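Local coordinates for maltose ABC transporter, periplasmic maltose-binding protein (Thermotoga maritima, PDB 2GHB), which probably captures maltose or related maltodextrins in the periplasm and hands them to the membrane components of an ABC importer, at residues L84-E89 with R305-E310; Y102-A107 with E290-I295; E89-A94 with V261-F266; P300-R305 with G320-A325. All blocks are in the same frame, centred on the assembly; numbering follows the deposited sequence.

Interaction 1. Residues L84-E89 with R305-E310; sequences LKNFYE and RKDVLE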
loop_
_atom_site.group_PDB
_atom_site.type_symbol
_atom_site.label_atom_id
_atom_site.label_comp_id
_atom_site.label_asym_id
_atom_site.label_seq_id
_atom_site.Cartn_x
_atom_site.Cartn_y
_atom_site.Cartn_z
ATOM N N LEU A 84 -14.813 11.175 -8.670
ATOM C CA LEU A 84 -14.191 10.430 -7.583
ATOM C C LEU A 84 -14.764 9.022 -7.378
ATOM O O LEU A 84 -14.088 8.159 -6.803
ATOM C CB LEU A 84 -14.290 11.192 -6.260
ATOM C CG LEU A 84 -13.295 12.326 -5.994
ATOM C CD1 LEU A 84 -13.673 13.084 -4.710
ATOM C CD2 LEU A 84 -11.866 11.828 -5.914
ATOM N N LYS A 85 -16.004 8.792 -7.831
ATOM C CA LYS A 85 -16.597 7.448 -7.832
ATOM C C LYS A 85 -15.753 6.409 -8.600
ATOM O O LYS A 85 -15.941 5.206 -8.421
ATOM C CB LYS A 85 -18.024 7.475 -8.422
ATOM C CG LYS A 85 -18.112 7.816 -9.907
ATOM C CD LYS A 85 -19.528 7.661 -10.429
ATOM C CE LYS A 85 -19.746 8.304 -11.793
ATOM N NZ LYS A 85 -18.562 8.218 -12.715
ATOM N N ASN A 86 -14.835 6.865 -9.449
ATOM C CA ASN A 86 -14.031 5.954 -10.272
ATOM C C ASN A 86 -12.672 5.569 -9.649
ATOM O O ASN A 86 -11.862 4.860 -10.254
ATOM C CB ASN A 86 -13.854 6.567 -11.661
ATOM C CG ASN A 86 -15.182 6.668 -12.441
ATOM O OD1 ASN A 86 -15.598 7.752 -12.856
ATOM N ND2 ASN A 86 -15.818 5.540 -12.666
ATOM N N PHE A 87 -12.427 6.031 -8.433
ATOM C CA PHE A 87 -11.192 5.731 -7.735
ATOM C C PHE A 87 -11.465 4.595 -6.763
ATOM O O PHE A 87 -12.565 4.496 -6.246
ATOM C CB PHE A 87 -10.715 6.955 -6.975
ATOM C CG PHE A 87 -10.069 7.990 -7.834
ATOM C CD1 PHE A 87 -8.699 8.115 -7.880
ATOM C CD2 PHE A 87 -10.845 8.868 -8.591
ATOM C CE1 PHE A 87 -8.095 9.108 -8.686
ATOM C CE2 PHE A 87 -10.257 9.851 -9.378
ATOM C CZ PHE A 87 -8.878 9.961 -9.421
ATOM N N TYR A 88 -10.475 3.745 -6.519
ATOM C CA TYR A 88 -10.563 2.731 -5.437
ATOM C C TYR A 88 -10.748 3.377 -4.057
ATOM O O TYR A 88 -10.030 4.341 -3.693
ATOM C CB TYR A 88 -9.300 1.859 -5.405
ATOM C CG TYR A 88 -9.211 0.934 -6.606
ATOM C CD1 TYR A 88 -9.995 -0.225 -6.668
ATOM C CD2 TYR A 88 -8.375 1.228 -7.653
ATOM C CE1 TYR A 88 -9.937 -1.079 -7.802
ATOM C CE2 TYR A 88 -8.295 0.390 -8.780
ATOM C CZ TYR A 88 -9.083 -0.748 -8.842
ATOM O OH TYR A 88 -8.996 -1.544 -9.937
ATOM N N GLU A 89 -11.669 2.818 -3.278
ATOM C CA GLU A 89 -12.015 3.396 -1.980
ATOM C C GLU A 89 -10.776 3.513 -1.129
ATOM O O GLU A 89 -10.568 4.532 -0.478
ATOM C CB GLU A 89 -13.074 2.567 -1.237
ATOM C CG GLU A 89 -14.443 2.446 -1.970
ATOM C CD GLU A 89 -15.531 1.750 -1.129
ATOM O OE1 GLU A 89 -15.257 1.354 0.053
ATOM O OE2 GLU A 89 -16.676 1.619 -1.661
ATOM N N ARG A 305 -7.397 4.301 -10.085
ATOM C CA ARG A 305 -8.713 4.348 -10.722
ATOM C C ARG A 305 -9.126 3.002 -11.314
ATOM O O ARG A 305 -8.332 2.320 -11.975
ATOM C CB ARG A 305 -8.754 5.393 -11.853
ATOM C CG ARG A 305 -8.693 6.838 -11.396
ATOM C CD ARG A 305 -8.813 7.775 -12.561
ATOM N NE ARG A 305 -10.148 7.719 -13.152
ATOM C CZ ARG A 305 -11.003 8.739 -13.223
ATOM N NH1 ARG A 305 -10.670 9.940 -12.787
ATOM N NH2 ARG A 305 -12.188 8.563 -13.790
ATOM N N LYS A 306 -10.378 2.645 -11.073
ATOM C CA LYS A 306 -10.954 1.387 -11.518
ATOM C C LYS A 306 -11.032 1.338 -13.037
ATOM O O LYS A 306 -10.764 0.303 -13.644
ATOM C CB LYS A 306 -12.332 1.203 -10.891
ATOM C CG LYS A 306 -12.314 1.045 -9.366
ATOM C CD LYS A 306 -13.699 1.091 -8.718
ATOM C CE LYS A 306 -14.348 2.473 -8.783
ATOM N NZ LYS A 306 -15.607 2.550 -7.933
ATOM N N ASP A 307 -11.336 2.475 -13.659
ATOM C CA ASP A 307 -11.460 2.526 -15.116
ATOM C C ASP A 307 -10.094 2.538 -15.837
ATOM O O ASP A 307 -10.020 2.200 -17.020
ATOM C CB ASP A 307 -12.380 3.675 -15.564
ATOM C CG ASP A 307 -12.041 4.997 -14.902
ATOM O OD1 ASP A 307 -11.034 5.060 -14.205
ATOM O OD2 ASP A 307 -12.792 5.970 -15.058
ATOM N N VAL A 308 -9.025 2.891 -15.122
ATOM C CA VAL A 308 -7.683 2.787 -15.675
ATOM C C VAL A 308 -7.180 1.337 -15.605
ATOM O O VAL A 308 -6.473 0.876 -16.513
ATOM C CB VAL A 308 -6.673 3.740 -14.970
ATOM C CG1 VAL A 308 -5.242 3.474 -15.466
ATOM C CG2 VAL A 308 -7.056 5.219 -15.225
ATOM N N LEU A 309 -7.525 0.633 -14.522
ATOM C CA LEU A 309 -7.216 -0.783 -14.440
ATOM C C LEU A 309 -7.861 -1.508 -15.614
ATOM O O LEU A 309 -7.227 -2.301 -16.256
ATOM C CB LEU A 309 -7.630 -1.414 -13.109
ATOM C CG LEU A 309 -7.259 -2.924 -13.013
ATOM C CD1 LEU A 309 -5.781 -3.177 -13.034
ATOM C CD2 LEU A 309 -7.842 -3.563 -11.785
ATOM N N GLU A 310 -9.114 -1.220 -15.904
ATOM C CA GLU A 310 -9.775 -1.827 -17.058
ATOM C C GLU A 310 -8.981 -1.644 -18.347
ATOM O O GLU A 310 -8.934 -2.543 -19.153
ATOM C CB GLU A 310 -11.176 -1.259 -17.225
ATOM C CG GLU A 310 -12.148 -1.788 -16.232
ATOM C CD GLU A 310 -12.230 -3.308 -16.266
ATOM O OE1 GLU A 310 -11.843 -3.939 -15.252
ATOM O OE2 GLU A 310 -12.661 -3.863 -17.312
#

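Interaction 2. Residues Y102-A107 with E290-I295; sequences YGIPYA and ETMYRI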
loop_
_atom_site.group_PDB
_atom_site.type_symbol
_atom_site.label_atom_id
_atom_site.label_comp_id
_atom_site.label_asym_id
_atom_site.label_seq_id
_atom_site.Cartn_x
_atom_site.Cartn_y
_atom_site.Cartn_z
ATOM N N TYR A 102 -7.767 14.867 1.375
ATOM C CA TYR A 102 -6.632 15.759 1.257
ATOM C C TYR A 102 -5.697 15.518 0.073
ATOM O O TYR A 102 -4.600 16.085 0.024
ATOM C CB TYR A 102 -5.808 15.669 2.527
ATOM C CG TYR A 102 -6.422 16.423 3.665
ATOM C CD1 TYR A 102 -6.215 17.807 3.805
ATOM C CD2 TYR A 102 -7.225 15.779 4.583
ATOM C CE1 TYR A 102 -6.794 18.517 4.847
ATOM C CE2 TYR A 102 -7.817 16.473 5.631
ATOM C CZ TYR A 102 -7.593 17.838 5.757
ATOM O OH TYR A 102 -8.161 18.487 6.792
ATOM N N GLY A 103 -6.106 14.683 -0.885
ATOM C CA GLY A 103 -5.304 14.507 -2.100
ATOM C C GLY A 103 -5.979 13.624 -3.135
ATOM O O GLY A 103 -7.011 13.014 -2.861
ATOM N N ILE A 104 -5.390 13.582 -4.334
ATOM C CA ILE A 104 -5.874 12.746 -5.433
ATOM C C ILE A 104 -4.808 11.707 -5.663
ATOM O O ILE A 104 -3.715 12.029 -6.099
ATOM C CB ILE A 104 -6.092 13.552 -6.711
ATOM C CG1 ILE A 104 -7.200 14.609 -6.489
ATOM C CG2 ILE A 104 -6.418 12.619 -7.887
ATOM C CD1 ILE A 104 -8.584 14.029 -6.173
ATOM N N PRO A 105 -5.110 10.444 -5.360
ATOM C CA PRO A 105 -4.094 9.403 -5.496
ATOM C C PRO A 105 -3.871 9.015 -6.973
ATOM O O PRO A 105 -4.804 9.024 -7.744
ATOM C CB PRO A 105 -4.724 8.231 -4.727
ATOM C CG PRO A 105 -6.139 8.397 -4.926
ATOM C CD PRO A 105 -6.404 9.885 -4.960
ATOM N N TYR A 106 -2.658 8.671 -7.344
ATOM C CA TYR A 106 -2.377 8.162 -8.684
ATOM C C TYR A 106 -1.785 6.733 -8.739
ATOM O O TYR A 106 -1.713 6.140 -9.839
ATOM C CB TYR A 106 -1.435 9.079 -9.416
ATOM C CG TYR A 106 -0.083 9.245 -8.784
ATOM C CD1 TYR A 106 0.963 8.405 -9.121
ATOM C CD2 TYR A 106 0.167 10.266 -7.891
ATOM C CE1 TYR A 106 2.218 8.561 -8.577
ATOM C CE2 TYR A 106 1.447 10.433 -7.313
ATOM C CZ TYR A 106 2.452 9.592 -7.666
ATOM O OH TYR A 106 3.715 9.723 -7.122
ATOM N N ALA A 107 -1.365 6.192 -7.592
ATOM C CA ALA A 107 -0.702 4.892 -7.540
ATOM C C ALA A 107 -0.865 4.255 -6.185
ATOM O O ALA A 107 -0.806 4.953 -5.166
ATOM C CB ALA A 107 0.786 5.039 -7.848
ATOM N N GLU A 290 -8.083 9.878 -18.465
ATOM C CA GLU A 290 -7.112 9.927 -19.551
ATOM C C GLU A 290 -5.722 10.318 -19.065
ATOM O O GLU A 290 -4.708 9.785 -19.511
ATOM C CB GLU A 290 -7.584 10.951 -20.605
ATOM C CG GLU A 290 -9.026 10.781 -21.027
ATOM C CD GLU A 290 -10.019 11.717 -20.308
ATOM O OE1 GLU A 290 -9.778 12.090 -19.155
ATOM O OE2 GLU A 290 -11.052 12.064 -20.917
ATOM N N THR A 291 -5.677 11.270 -18.140
ATOM C CA THR A 291 -4.400 11.693 -17.550
ATOM C C THR A 291 -3.782 10.601 -16.681
ATOM O O THR A 291 -2.577 10.350 -16.716
ATOM C CB THR A 291 -4.598 12.940 -16.677
ATOM O OG1 THR A 291 -5.234 13.962 -17.450
ATOM C CG2 THR A 291 -3.240 13.427 -16.146
ATOM N N MET A 292 -4.621 9.986 -15.866
ATOM C CA MET A 292 -4.197 8.896 -14.985
ATOM C C MET A 292 -3.686 7.690 -15.798
ATOM O O MET A 292 -2.760 6.992 -15.383
ATOM C CB MET A 292 -5.345 8.493 -14.066
ATOM C CG MET A 292 -5.606 9.459 -12.885
ATOM S SD MET A 292 -4.247 9.450 -11.703
ATOM C CE MET A 292 -4.646 10.869 -10.616
ATOM N N TYR A 293 -4.279 7.473 -16.962
ATOM C CA TYR A 293 -3.813 6.428 -17.886
ATOM C C TYR A 293 -2.447 6.746 -18.464
ATOM O O TYR A 293 -1.564 5.900 -18.494
ATOM C CB TYR A 293 -4.873 6.157 -18.977
ATOM C CG TYR A 293 -4.439 5.148 -20.029
ATOM C CD1 TYR A 293 -4.533 3.777 -19.802
ATOM C CD2 TYR A 293 -3.921 5.572 -21.234
ATOM C CE1 TYR A 293 -4.114 2.860 -20.778
ATOM C CE2 TYR A 293 -3.519 4.673 -22.204
ATOM C CZ TYR A 293 -3.611 3.324 -21.965
ATOM O OH TYR A 293 -3.188 2.483 -22.947
ATOM N N ARG A 294 -2.257 7.972 -18.918
ATOM C CA ARG A 294 -0.930 8.464 -19.334
ATOM C C ARG A 294 0.123 8.351 -18.230
ATOM O O ARG A 294 1.269 7.961 -18.467
ATOM C CB ARG A 294 -1.020 9.926 -19.815
ATOM C CG ARG A 294 -1.555 10.067 -21.237
ATOM C CD ARG A 294 -2.015 11.489 -21.563
ATOM N NE ARG A 294 -1.002 12.530 -21.429
ATOM C CZ ARG A 294 -1.234 13.789 -21.036
ATOM N NH1 ARG A 294 -2.452 14.178 -20.676
ATOM N NH2 ARG A 294 -0.211 14.673 -20.969
ATOM N N ILE A 295 -0.269 8.716 -17.017
ATOM C CA ILE A 295 0.601 8.559 -15.861
ATOM C C ILE A 295 1.046 7.091 -15.697
ATOM O O ILE A 295 2.223 6.812 -15.502
ATOM C CB ILE A 295 -0.096 9.100 -14.589
ATOM C CG1 ILE A 295 -0.084 10.634 -14.619
ATOM C CG2 ILE A 295 0.576 8.580 -13.342
ATOM C CD1 ILE A 295 -0.954 11.314 -13.537
HETATM O O HOH W 1 -2.726 5.424 -13.064
#

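Interaction 3. Residues E89-A94 with V261-F266; sequences ETALNA and VGVQGF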
loop_
_atom_site.group_PDB
_atom_site.type_symbol
_atom_site.label_atom_id
_atom_site.label_comp_id
_atom_site.label_asym_id
_atom_site.label_seq_id
_atom_site.Cartn_x
_atom_site.Cartn_y
_atom_site.Cartn_z
ATOM N N GLU A 89 -11.669 2.818 -3.278
ATOM C CA GLU A 89 -12.015 3.396 -1.980
ATOM C C GLU A 89 -10.776 3.513 -1.129
ATOM O O GLU A 89 -10.568 4.532 -0.478
ATOM C CB GLU A 89 -13.074 2.567 -1.237
ATOM C CG GLU A 89 -14.443 2.446 -1.970
ATOM C CD GLU A 89 -15.531 1.750 -1.129
ATOM O OE1 GLU A 89 -15.257 1.354 0.053
ATOM O OE2 GLU A 89 -16.676 1.619 -1.661
ATOM N N THR A 90 -9.927 2.498 -1.145
ATOM C CA THR A 90 -8.762 2.511 -0.237
ATOM C C THR A 90 -7.678 3.528 -0.630
ATOM O O THR A 90 -6.903 3.953 0.208
ATOM C CB THR A 90 -8.149 1.099 -0.009
ATOM O OG1 THR A 90 -7.269 0.761 -1.076
ATOM C CG2 THR A 90 -9.222 0.058 0.083
ATOM N N ALA A 91 -7.637 3.917 -1.897
ATOM C CA ALA A 91 -6.756 4.979 -2.374
ATOM C C ALA A 91 -7.213 6.348 -1.848
ATOM O O ALA A 91 -6.403 7.164 -1.454
ATOM C CB ALA A 91 -6.738 4.985 -3.900
ATOM N N LEU A 92 -8.520 6.592 -1.900
ATOM C CA LEU A 92 -9.125 7.822 -1.387
ATOM C C LEU A 92 -9.043 7.848 0.115
ATOM O O LEU A 92 -8.689 8.873 0.697
ATOM C CB LEU A 92 -10.588 7.966 -1.832
ATOM C CG LEU A 92 -10.824 8.094 -3.338
ATOM C CD1 LEU A 92 -12.312 8.245 -3.610
ATOM C CD2 LEU A 92 -10.046 9.227 -3.980
ATOM N N ASN A 93 -9.322 6.710 0.756
ATOM C CA ASN A 93 -9.240 6.631 2.230
ATOM C C ASN A 93 -7.830 6.904 2.681
ATOM O O ASN A 93 -7.590 7.602 3.668
ATOM C CB ASN A 93 -9.700 5.260 2.760
ATOM C CG ASN A 93 -11.204 5.056 2.697
ATOM O OD1 ASN A 93 -11.980 5.987 2.440
ATOM N ND2 ASN A 93 -11.635 3.797 2.921
ATOM N N ALA A 94 -6.863 6.386 1.947
ATOM C CA ALA A 94 -5.464 6.600 2.286
ATOM C C ALA A 94 -5.058 8.075 2.253
ATOM O O ALA A 94 -4.148 8.480 2.973
ATOM C CB ALA A 94 -4.588 5.825 1.351
ATOM N N VAL A 261 -1.762 -1.208 2.358
ATOM C CA VAL A 261 -1.647 -0.545 1.048
ATOM C C VAL A 261 -0.946 0.795 1.262
ATOM O O VAL A 261 -1.298 1.561 2.170
ATOM C CB VAL A 261 -3.026 -0.271 0.440
ATOM C CG1 VAL A 261 -2.925 0.469 -0.916
ATOM C CG2 VAL A 261 -3.813 -1.535 0.346
ATOM N N GLY A 262 0.052 1.055 0.437
ATOM C CA GLY A 262 0.713 2.343 0.392
ATOM C C GLY A 262 0.269 3.042 -0.875
ATOM O O GLY A 262 0.112 2.387 -1.934
ATOM N N VAL A 263 0.066 4.358 -0.774
ATOM C CA VAL A 263 -0.586 5.140 -1.838
ATOM C C VAL A 263 0.209 6.431 -2.079
ATOM O O VAL A 263 0.689 7.088 -1.118
ATOM C CB VAL A 263 -2.069 5.471 -1.486
ATOM C CG1 VAL A 263 -2.793 6.110 -2.658
ATOM C CG2 VAL A 263 -2.847 4.214 -1.098
ATOM N N GLN A 264 0.391 6.762 -3.355
ATOM C CA GLN A 264 1.045 7.985 -3.735
ATOM C C GLN A 264 0.005 8.883 -4.377
ATOM O O GLN A 264 -0.911 8.405 -5.049
ATOM C CB GLN A 264 2.207 7.691 -4.677
ATOM C CG GLN A 264 3.352 6.890 -4.047
ATOM C CD GLN A 264 4.477 6.622 -5.037
ATOM O OE1 GLN A 264 4.241 6.177 -6.160
ATOM N NE2 GLN A 264 5.724 6.904 -4.628
ATOM N N GLY A 265 0.123 10.191 -4.159
ATOM C CA GLY A 265 -0.929 11.118 -4.570
ATOM C C GLY A 265 -0.495 12.560 -4.750
ATOM O O GLY A 265 0.620 12.938 -4.376
ATOM N N PHE A 266 -1.378 13.359 -5.358
ATOM C CA PHE A 266 -1.151 14.797 -5.488
ATOM C C PHE A 266 -1.859 15.564 -4.361
ATOM O O PHE A 266 -3.014 15.296 -4.053
ATOM C CB PHE A 266 -1.680 15.311 -6.810
ATOM C CG PHE A 266 -0.965 14.781 -8.013
ATOM C CD1 PHE A 266 0.078 15.487 -8.572
ATOM C CD2 PHE A 266 -1.375 13.592 -8.614
ATOM C CE1 PHE A 266 0.716 15.028 -9.694
ATOM C CE2 PHE A 266 -0.745 13.124 -9.749
ATOM C CZ PHE A 266 0.315 13.826 -10.286
#

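Interaction 4. Residues P300-R305 with G320-A325; sequences PRLPSR and GFTLSA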
loop_
_atom_site.group_PDB
_atom_site.type_symbol
_atom_site.label_atom_id
_atom_site.label_comp_id
_atom_site.label_asym_id
_atom_site.label_seq_id
_atom_site.Cartn_x
_atom_site.Cartn_y
_atom_site.Cartn_z
ATOM N N PRO A 300 4.449 2.552 -14.685
ATOM C CA PRO A 300 3.412 1.544 -14.454
ATOM C C PRO A 300 3.233 1.053 -13.008
ATOM O O PRO A 300 3.413 -0.132 -12.709
ATOM C CB PRO A 300 3.819 0.372 -15.376
ATOM C CG PRO A 300 4.951 0.822 -16.161
ATOM C CD PRO A 300 5.544 2.040 -15.524
ATOM N N ARG A 301 2.762 1.929 -12.143
ATOM C CA ARG A 301 2.409 1.552 -10.786
ATOM C C ARG A 301 0.939 1.242 -10.702
ATOM O O ARG A 301 0.169 1.797 -11.488
ATOM C CB ARG A 301 2.724 2.714 -9.877
ATOM C CG ARG A 301 4.188 2.932 -9.776
ATOM C CD ARG A 301 4.487 4.269 -9.192
ATOM N NE ARG A 301 5.926 4.412 -9.142
ATOM C CZ ARG A 301 6.681 4.181 -8.075
ATOM N NH1 ARG A 301 6.146 3.793 -6.920
ATOM N NH2 ARG A 301 8.003 4.330 -8.181
ATOM N N LEU A 302 0.533 0.415 -9.727
ATOM C CA LEU A 302 -0.881 0.020 -9.604
ATOM C C LEU A 302 -1.776 1.273 -9.625
ATOM O O LEU A 302 -1.559 2.170 -8.825
ATOM C CB LEU A 302 -1.171 -0.775 -8.306
ATOM C CG LEU A 302 -0.167 -1.842 -7.864
ATOM C CD1 LEU A 302 -0.632 -2.534 -6.620
ATOM C CD2 LEU A 302 0.080 -2.827 -8.974
ATOM N N PRO A 303 -2.760 1.324 -10.537
ATOM C CA PRO A 303 -3.577 2.519 -10.693
ATOM C C PRO A 303 -4.516 2.759 -9.521
ATOM O O PRO A 303 -4.964 1.802 -8.863
ATOM C CB PRO A 303 -4.387 2.237 -11.962
ATOM C CG PRO A 303 -4.418 0.769 -12.073
ATOM C CD PRO A 303 -3.161 0.266 -11.482
ATOM N N SER A 304 -4.805 4.037 -9.276
ATOM C CA SER A 304 -5.760 4.452 -8.252
ATOM C C SER A 304 -7.209 4.449 -8.761
ATOM O O SER A 304 -8.137 4.564 -7.961
ATOM C CB SER A 304 -5.389 5.857 -7.785
ATOM O OG SER A 304 -5.435 6.757 -8.894
ATOM N N ARG A 305 -7.397 4.301 -10.085
ATOM C CA ARG A 305 -8.713 4.348 -10.722
ATOM C C ARG A 305 -9.126 3.002 -11.314
ATOM O O ARG A 305 -8.332 2.320 -11.975
ATOM C CB ARG A 305 -8.754 5.393 -11.853
ATOM C CG ARG A 305 -8.693 6.838 -11.396
ATOM C CD ARG A 305 -8.813 7.775 -12.561
ATOM N NE ARG A 305 -10.148 7.719 -13.152
ATOM C CZ ARG A 305 -11.003 8.739 -13.223
ATOM N NH1 ARG A 305 -10.670 9.940 -12.787
ATOM N NH2 ARG A 305 -12.188 8.563 -13.790
ATOM N N GLY A 320 -3.524 -8.717 -10.590
ATOM C CA GLY A 320 -3.449 -9.479 -9.352
ATOM C C GLY A 320 -3.054 -8.580 -8.196
ATOM O O GLY A 320 -3.693 -8.610 -7.145
ATOM N N PHE A 321 -2.010 -7.783 -8.414
ATOM C CA PHE A 321 -1.585 -6.754 -7.448
ATOM C C PHE A 321 -2.697 -5.743 -7.123
ATOM O O PHE A 321 -2.910 -5.421 -5.950
ATOM C CB PHE A 321 -0.349 -5.983 -7.940
ATOM C CG PHE A 321 0.947 -6.735 -7.797
ATOM C CD1 PHE A 321 1.330 -7.280 -6.567
ATOM C CD2 PHE A 321 1.797 -6.890 -8.885
ATOM C CE1 PHE A 321 2.520 -7.966 -6.439
ATOM C CE2 PHE A 321 2.990 -7.579 -8.758
ATOM C CZ PHE A 321 3.363 -8.101 -7.534
ATOM N N THR A 322 -3.411 -5.267 -8.143
ATOM C CA THR A 322 -4.355 -4.165 -7.924
ATOM C C THR A 322 -5.596 -4.653 -7.188
ATOM O O THR A 322 -6.161 -3.941 -6.361
ATOM C CB THR A 322 -4.699 -3.410 -9.251
ATOM O OG1 THR A 322 -3.494 -2.919 -9.844
ATOM C CG2 THR A 322 -5.603 -2.205 -8.990
ATOM N N LEU A 323 -6.015 -5.883 -7.475
ATOM C CA LEU A 323 -7.104 -6.512 -6.742
ATOM C C LEU A 323 -6.759 -6.721 -5.264
ATOM O O LEU A 323 -7.610 -6.584 -4.391
ATOM C CB LEU A 323 -7.455 -7.854 -7.377
ATOM C CG LEU A 323 -7.938 -7.805 -8.835
ATOM C CD1 LEU A 323 -8.379 -9.202 -9.262
ATOM C CD2 LEU A 323 -9.042 -6.777 -9.040
ATOM N N SER A 324 -5.504 -7.046 -4.996
ATOM C CA SER A 324 -5.014 -7.204 -3.626
ATOM C C SER A 324 -5.096 -5.840 -2.918
ATOM O O SER A 324 -5.688 -5.708 -1.817
ATOM C CB SER A 324 -3.580 -7.774 -3.665
ATOM O OG SER A 324 -3.098 -8.147 -2.391
ATOM N N ALA A 325 -4.530 -4.823 -3.567
ATOM C CA ALA A 325 -4.540 -3.464 -3.007
ATOM C C ALA A 325 -5.975 -2.941 -2.763
ATOM O O ALA A 325 -6.253 -2.368 -1.730
ATOM C CB ALA A 325 -3.747 -2.508 -3.895
#

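Interaction 1. Residues L84-E89 with R305-E310
Two hydrogen bonds join K306 to the turn at K85-N86. Its backbone N donates to N86 O at 2.8 Å (angle at the hydrogen 155°), and its ammonium NZ reaches K85 O at 2.7 Å, close to the carbonyl axis. The side chain bends at chi3 (-69°) to bring NZ back to that carbonyl. A single beta bridge pairs F87 with R305 just before helix 306-312.

CH-pi contacts form the second group. R305 CG sits over the centre of the F87 ring, 3.6 Å from its centroid and 11° off the normal. K306 CG lies over one face of the Y88 ring, 3.7 Å from that centroid and displaced toward the rim, while L309 CD2 comes to the ring's edge beside OH.

A salt bridge within segment 305-310 orients R305 for these contacts: it takes D307 side-on, NE meeting OD1 at 3.0 Å and NH2 meeting OD2 at 2.9 Å, each through the syn lone pair and in the guanidinium plane. Across the contact, N86 CB packs against NH2, which also salt-bridges D83.

With two carboxylates on R305, its charge is probably well compensated, and the double grip fixes the guanidinium's rotation where its aliphatic stem covers F87.

Interaction 2. Residues Y102-A107 with E290-I295
M292 of helix 289-298 carries the close part of this contact, laying its thioether along the backbone of strand 100-116. The helix and strand segments run 36° apart, with axes 9.3 Å from each other at closest approach, and M292 fills most of the interval. Its chain bends at chi2 (-67°). The terminal CE lies 3.4 Å from P105 O and 3.7 Å from I104 CG2, and the M292 side chain as a whole crosses that of I104 at about a right angle. Its sulfur meets the strand further on, with SD 3.6 Å from Y106 CB. A chi1 of 62°, which sets CG of Y106 between the backbone N and the carbonyl carbon, turns the ring away from the methionine, so CB is what M292 touches; the ring lies toward F266, its partner in strand 260-268.

Toward I295 the fit is looser. I295 CG2 is 4.2 Å from Y106 CD1, obliquely placed against the ring. A water donates to M292 O at 2.8 Å; its approach to Y106 O, 3.5 Å, is weak at best. The polar link between the segments is therefore slight, and only 176 Å² is buried in all.

Strand 100-116 bulges here, in a classic beta bulge that sets Y106 and A107 together opposite Q264, which places the contact beside the pairing with strand 260-268. P105 O, next to the methionine methyl, accepts a hydrogen bond from S304, while V308 of helix 306-312 and the side chain of R305 also pack on M292.

Interaction 3. Residues E89-A94 with V261-F266
V263 points from strand 260-268 toward helix 89-94 and sets its two methyls against different parts of the helix. CG2 meets A94 CB at 3.4 Å, tighter than a usual carbon-carbon contact. CG1 lies 3.9 Å from A91 O and 4.3 Å from A91 CB, so the other branch rests on the helix backbone as much as on the alanine methyl. The rotamer explains this split: CG1 is anti to the backbone N (chi1 -172°), which leaves CG2 anti to the carbonyl carbon and beside the N. A91 and A94, three residues apart in the helix, thus receive one branched side chain between them.

V261, two residues earlier, also directs its side chain to the helix. Its CG1 approaches T90 OG1 at 4.4 Å, a looser touch than the one at A94. Helix and strand segments cross at -70° with their axes 8.4 Å apart, a close approach consistent with the small alanines on the helix face. P105 of strand 100-116 packs on both V263 and A91, extending the same apolar layer.

Polar groups at the margin find partners beyond the two segments: T90 OG1 makes a weak hydrogen bond to A325 O, and A94 O accepts one from N333. Between the segments themselves the chemistry is that of methyl groups, a backbone carbonyl and the threonine hydroxyl, which meets V261 only at van der Waals range, without hydrogen bonds. This implies that the helix is held on the sheet here by shape and apolar burial.

Interaction 4. Residues P300-R305 with G320-A325
L302 and P303 pair weakly, antiparallel, with strand 100-116 of the mixed sheet of this periplasmic binding protein fold, and L302 inserts its side chain against helix 316-327. With chi1 at -42° and chi2 at -178°, the leucine puts CG anti to the carbonyl carbon and spreads its two methyls over the helix. CD2 presses on F321 CB at 3.3 Å, a short carbon-carbon approach, while CD1 reaches A325 CB at 4.1 Å, one helical turn further along. The two side chains L302 and F321 cross at about a right angle. F321 turns its ring away from the contact, so its CB does most of the touching.

T322 meets the strand through its hydroxyl side. Its chi1 of -57° places OG1 anti to the carbonyl carbon, with CG2 anti to the backbone N. L302 and T322 run past each other in opposite directions. The hydroxyl's polar partner is V318 O, one turn back in the same helix; toward the strand it therefore presents van der Waals surface. M108 of strand 100-116 pairs with L302 through the backbone and also packs on T322. On the strand side, T322 OG1 lies 3.5 Å from L302 CB and 3.6 Å from P303 CD.

How the interactions relate
The four contacts cluster at strand 100-116 and its neighbours, with centres 10 to 12 Å apart. The segments of interactions 1 and 4 overlap at R305, and those of interactions 1 and 3 at E89. Between interactions 1 and 2, F87 CE1 lies 3.4 Å from P105 O, and R305 CD lies 3.6 Å from M292 CG. S304, in interaction 4, ties to both: its O is 2.9 Å from Y88 N and its OG 2.6 Å from P105 O, both probable hydrogen bonds. Interactions 2 and 3 meet in the sheet, where I104 O is 2.8 Å from F266 N. Interaction 3 approaches interaction 4 where V261 CG2 comes 3.3 Å from A325 O.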